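Local coordinates for succinylglutamate desuccinylase (Chromobacterium violaceum, PDB 1YW4), which probably hydrolyses N-succinyl-L-glutamate to succinate and L-glutamate, the last step of arginine breakdown by the AST pathway, using one zinc ion per subunit, at residues S278-L290 / A301-P313. Sequence-based numbering, arbitrary orientation.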
loop_
_atom_site.group_PDB
_atom_site.type_symbol
_atom_site.label_atom_id
_atom_site.label_comp_id
_atom_site.label_asym_id
_atom_site.label_seq_id
_atom_site.Cartn_x
_atom_site.Cartn_y
_atom_site.Cartn_z
ATOM N N SER A 278 -19.460 -18.638 8.731
ATOM C CA SER A 278 -19.353 -18.919 7.304
ATOM C C SER A 278 -18.995 -17.682 6.482
ATOM O O SER A 278 -19.198 -17.668 5.268
ATOM C CB SER A 278 -20.675 -19.482 6.785
ATOM O OG SER A 278 -21.676 -18.475 6.783
ATOM N N VAL A 279 -18.475 -16.644 7.130
ATOM C CA VAL A 279 -18.106 -15.422 6.411
ATOM C C VAL A 279 -17.180 -15.742 5.234
ATOM O O VAL A 279 -16.214 -16.491 5.381
ATOM C CB VAL A 279 -17.410 -14.397 7.352
ATOM C CG1 VAL A 279 -16.144 -14.991 7.939
ATOM C CG2 VAL A 279 -17.097 -13.116 6.588
ATOM N N GLU A 280 -17.480 -15.178 4.068
ATOM C CA GLU A 280 -16.674 -15.418 2.870
ATOM C C GLU A 280 -15.335 -14.693 2.911
ATOM O O GLU A 280 -15.196 -13.655 3.559
ATOM C CB GLU A 280 -17.437 -14.977 1.615
ATOM C CG GLU A 280 -18.621 -15.860 1.252
ATOM C CD GLU A 280 -19.350 -15.395 0.006
ATOM O OE1 GLU A 280 -20.262 -16.118 -0.445
ATOM O OE2 GLU A 280 -19.023 -14.311 -0.522
ATOM N N ASN A 281 -14.347 -15.247 2.211
ATOM C CA ASN A 281 -13.035 -14.620 2.155
ATOM C C ASN A 281 -13.152 -13.321 1.366
ATOM O O ASN A 281 -13.971 -13.209 0.448
ATOM C CB ASN A 281 -12.004 -15.523 1.465
ATOM C CG ASN A 281 -11.540 -16.663 2.344
ATOM O OD1 ASN A 281 -11.112 -16.451 3.482
ATOM N ND2 ASN A 281 -11.607 -17.888 1.814
ATOM N N PHE A 282 -12.316 -12.356 1.733
ATOM C CA PHE A 282 -12.270 -11.039 1.103
ATOM C C PHE A 282 -13.496 -10.199 1.424
ATOM O O PHE A 282 -13.803 -9.240 0.718
ATOM C CB PHE A 282 -12.099 -11.178 -0.413
ATOM C CG PHE A 282 -10.751 -11.710 -0.822
ATOM C CD1 PHE A 282 -9.600 -10.942 -0.650
ATOM C CD2 PHE A 282 -10.631 -12.985 -1.370
ATOM C CE1 PHE A 282 -8.346 -11.441 -1.020
ATOM C CE2 PHE A 282 -9.386 -13.490 -1.742
ATOM C CZ PHE A 282 -8.242 -12.721 -1.569
ATOM N N THR A 283 -14.203 -10.562 2.491
ATOM C CA THR A 283 -15.375 -9.793 2.893
ATOM C C THR A 283 -14.904 -8.409 3.332
ATOM O O THR A 283 -14.023 -8.293 4.184
ATOM C CB THR A 283 -16.119 -10.456 4.066
ATOM O OG1 THR A 283 -16.743 -11.664 3.617
ATOM C CG2 THR A 283 -17.179 -9.519 4.622
ATOM N N LEU A 284 -15.495 -7.370 2.745
ATOM C CA LEU A 284 -15.153 -5.982 3.046
ATOM C C LEU A 284 -15.530 -5.576 4.473
ATOM O O LEU A 284 -16.644 -5.841 4.930
ATOM C CB LEU A 284 -15.859 -5.042 2.059
ATOM C CG LEU A 284 -15.547 -3.541 2.147
ATOM C CD1 LEU A 284 -14.253 -3.246 1.389
ATOM C CD2 LEU A 284 -16.700 -2.723 1.536
ATOM N N LEU A 285 -14.597 -4.933 5.171
ATOM C CA LEU A 285 -14.832 -4.479 6.539
ATOM C C LEU A 285 -15.095 -2.970 6.543
ATOM O O LEU A 285 -14.195 -2.174 6.314
ATOM C CB LEU A 285 -13.623 -4.799 7.421
ATOM C CG LEU A 285 -13.335 -6.253 7.837
ATOM C CD1 LEU A 285 -14.342 -7.230 7.226
ATOM C CD2 LEU A 285 -11.925 -6.597 7.416
ATOM N N PRO A 286 -16.340 -2.558 6.817
ATOM C CA PRO A 286 -16.674 -1.128 6.832
ATOM C C PRO A 286 -15.932 -0.316 7.883
ATOM O O PRO A 286 -15.472 -0.850 8.891
ATOM C CB PRO A 286 -18.185 -1.132 7.051
ATOM C CG PRO A 286 -18.395 -2.355 7.896
ATOM C CD PRO A 286 -17.500 -3.375 7.219
ATOM N N ASP A 287 -15.807 0.985 7.637
ATOM C CA ASP A 287 -15.127 1.867 8.575
ATOM C C ASP A 287 -15.935 1.911 9.866
ATOM O O ASP A 287 -17.094 2.326 9.868
ATOM C CB ASP A 287 -15.000 3.273 7.986
ATOM C CG ASP A 287 -14.302 4.233 8.925
ATOM O OD1 ASP A 287 -13.111 4.009 9.231
ATOM O OD2 ASP A 287 -14.946 5.213 9.359
ATOM N N GLY A 288 -15.314 1.473 10.957
ATOM C CA GLY A 288 -15.979 1.442 12.247
ATOM C C GLY A 288 -15.583 0.210 13.043
ATOM O O GLY A 288 -14.838 0.305 14.024
HETATM N N MSE A 289 -16.075 -0.955 12.625
HETATM C CA MSE A 289 -15.751 -2.206 13.310
HETATM C C MSE A 289 -14.279 -2.539 13.110
HETATM O O MSE A 289 -13.783 -2.549 11.984
HETATM C CB MSE A 289 -16.603 -3.362 12.766
HETATM C CG MSE A 289 -16.439 -3.619 11.268
HETATM SE SE MSE A 289 -16.615 -5.509 10.769
HETATM C CE MSE A 289 -14.763 -6.027 10.960
ATOM N N LEU A 290 -13.571 -2.801 14.201
ATOM C CA LEU A 290 -12.157 -3.150 14.104
ATOM C C LEU A 290 -11.783 -4.070 15.263
ATOM O O LEU A 290 -12.659 -4.574 15.970
ATOM C CB LEU A 290 -11.280 -1.885 14.108
ATOM C CG LEU A 290 -10.172 -1.885 13.052
ATOM C CD1 LEU A 290 -10.798 -1.927 11.659
ATOM C CD2 LEU A 290 -9.302 -0.664 13.201
ATOM N N ALA A 301 -5.613 1.374 10.164
ATOM C CA ALA A 301 -6.616 0.931 11.126
ATOM C C ALA A 301 -7.925 0.540 10.440
ATOM O O ALA A 301 -8.260 -0.644 10.350
ATOM C CB ALA A 301 -6.874 2.029 12.152
ATOM N N THR A 302 -8.660 1.537 9.958
ATOM C CA THR A 302 -9.933 1.294 9.285
ATOM C C THR A 302 -10.233 2.389 8.265
ATOM O O THR A 302 -9.885 3.550 8.470
ATOM C CB THR A 302 -11.091 1.222 10.312
ATOM O OG1 THR A 302 -12.334 1.006 9.629
ATOM C CG2 THR A 302 -11.171 2.515 11.114
ATOM N N GLY A 303 -10.874 2.010 7.165
ATOM C CA GLY A 303 -11.205 2.978 6.135
ATOM C C GLY A 303 -12.158 2.424 5.092
ATOM O O GLY A 303 -12.302 2.984 4.006
ATOM N N GLY A 304 -12.821 1.321 5.423
ATOM C CA GLY A 304 -13.749 0.718 4.485
ATOM C C GLY A 304 -13.050 0.093 3.293
ATOM O O GLY A 304 -13.685 -0.233 2.286
ATOM N N GLU A 305 -11.738 -0.075 3.400
ATOM C CA GLU A 305 -10.953 -0.671 2.325
ATOM C C GLU A 305 -10.445 -2.068 2.680
ATOM O O GLU A 305 -10.151 -2.873 1.797
ATOM C CB GLU A 305 -9.759 0.231 1.986
ATOM C CG GLU A 305 -10.116 1.491 1.206
ATOM C CD GLU A 305 -10.516 1.192 -0.226
ATOM O OE1 GLU A 305 -11.536 0.495 -0.430
ATOM O OE2 GLU A 305 -9.804 1.650 -1.148
ATOM N N GLU A 306 -10.348 -2.354 3.975
ATOM C CA GLU A 306 -9.855 -3.647 4.417
ATOM C C GLU A 306 -10.866 -4.781 4.221
ATOM O O GLU A 306 -12.069 -4.551 4.128
ATOM C CB GLU A 306 -9.433 -3.581 5.887
ATOM C CG GLU A 306 -9.203 -2.179 6.424
ATOM C CD GLU A 306 -10.460 -1.597 7.053
ATOM O OE1 GLU A 306 -11.380 -1.170 6.307
ATOM O OE2 GLU A 306 -10.528 -1.590 8.305
ATOM N N ARG A 307 -10.359 -6.007 4.140
ATOM C CA ARG A 307 -11.199 -7.183 3.966
ATOM C C ARG A 307 -10.613 -8.301 4.821
ATOM O O ARG A 307 -9.412 -8.324 5.088
ATOM C CB ARG A 307 -11.225 -7.613 2.493
ATOM C CG ARG A 307 -11.746 -6.553 1.527
ATOM C CD ARG A 307 -11.513 -6.974 0.082
ATOM N NE ARG A 307 -12.093 -6.030 -0.874
ATOM C CZ ARG A 307 -13.357 -6.052 -1.284
ATOM N NH1 ARG A 307 -14.189 -6.980 -0.826
ATOM N NH2 ARG A 307 -13.789 -5.140 -2.151
ATOM N N ILE A 308 -11.462 -9.221 5.252
ATOM C CA ILE A 308 -11.016 -10.333 6.076
ATOM C C ILE A 308 -10.645 -11.489 5.146
ATOM O O ILE A 308 -11.287 -11.703 4.115
ATOM C CB ILE A 308 -12.145 -10.763 7.061
ATOM C CG1 ILE A 308 -11.603 -11.712 8.137
ATOM C CG2 ILE A 308 -13.265 -11.426 6.292
ATOM C CD1 ILE A 308 -10.457 -11.132 8.956
ATOM N N LEU A 309 -9.601 -12.225 5.497
ATOM C CA LEU A 309 -9.179 -13.343 4.668
ATOM C C LEU A 309 -8.767 -14.520 5.546
ATOM O O LEU A 309 -8.077 -14.342 6.546
ATOM C CB LEU A 309 -8.019 -12.911 3.769
ATOM C CG LEU A 309 -7.499 -13.940 2.764
ATOM C CD1 LEU A 309 -8.629 -14.374 1.831
ATOM C CD2 LEU A 309 -6.356 -13.333 1.956
ATOM N N PHE A 310 -9.221 -15.713 5.173
ATOM C CA PHE A 310 -8.912 -16.942 5.902
ATOM C C PHE A 310 -9.205 -16.885 7.405
ATOM O O PHE A 310 -8.358 -17.229 8.224
ATOM C CB PHE A 310 -7.445 -17.314 5.677
ATOM C CG PHE A 310 -7.084 -17.466 4.231
ATOM C CD1 PHE A 310 -5.846 -17.041 3.761
ATOM C CD2 PHE A 310 -7.985 -18.029 3.333
ATOM C CE1 PHE A 310 -5.511 -17.167 2.414
ATOM C CE2 PHE A 310 -7.665 -18.162 1.987
ATOM C CZ PHE A 310 -6.423 -17.729 1.524
ATOM N N PRO A 311 -10.417 -16.457 7.787
ATOM C CA PRO A 311 -10.766 -16.381 9.210
ATOM C C PRO A 311 -10.829 -17.767 9.863
ATOM O O PRO A 311 -11.376 -18.705 9.284
ATOM C CB PRO A 311 -12.128 -15.698 9.188
ATOM C CG PRO A 311 -12.731 -16.238 7.926
ATOM C CD PRO A 311 -11.576 -16.109 6.945
ATOM N N ASN A 312 -10.276 -17.891 11.065
ATOM C CA ASN A 312 -10.286 -19.166 11.779
ATOM C C ASN A 312 -10.206 -18.915 13.281
ATOM O O ASN A 312 -9.144 -19.061 13.891
ATOM C CB ASN A 312 -9.101 -20.038 11.347
ATOM C CG ASN A 312 -9.255 -21.493 11.774
ATOM O OD1 ASN A 312 -9.756 -21.784 12.861
ATOM N ND2 ASN A 312 -8.814 -22.411 10.919
ATOM N N PRO A 313 -11.333 -18.532 13.897
ATOM C CA PRO A 313 -11.407 -18.253 15.334
ATOM C C PRO A 313 -11.333 -19.497 16.225
ATOM O O PRO A 313 -11.308 -19.389 17.451
ATOM C CB PRO A 313 -12.740 -17.531 15.466
ATOM C CG PRO A 313 -13.575 -18.230 14.447
ATOM C CD PRO A 313 -12.643 -18.313 13.256
#
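Leu-309 CD1 sits over one face of the Phe-282 ring, a CH-pi contact 3.8 Å from its centroid, and Leu-309 CG lies over one face of the Phe-310 ring, towards its rim. The segments pair antiparallel within the AstE/AspA barrel-sandwich hybrid domain. A G1 beta bulge interrupts the pairing: Phe-282 and Thr-283 both face Ile-308. Arg-307 CD lies at the edge of the Phe-282 ring. Leu-284 CD1 covers one face of the Arg-307 guanidinium. At its edge NH1 donates to Phe-282 O at 2.8 Å, in the guanidinium plane. The chain is extended to NE and then turns about CD-NE (chi4 -85°), which brings NH1 back to the carbonyl. Phe-282 N bonds Ile-308 O, and Ile-308 N bonds Thr-283 O. Leu-285 N meets Glu-306 O in a nearly straight bond (174°). Thr-302 OG1 donates to Asp-287 OD1 at 3.1 Å and accepts from Gly-288 N. Phe-157 and Phe-160 pack edge-to-face with Phe-282, tying the pair to the catalytic domain. The Phe-310 side chain lies about 6 Å from that of Glu-214, the predicted active-site residue. The Asn-281 amide is turned 79° from the Phe-310 ring, and its OD1 accepts the N-H of Phe-310, with N 2.6 Å from OD1.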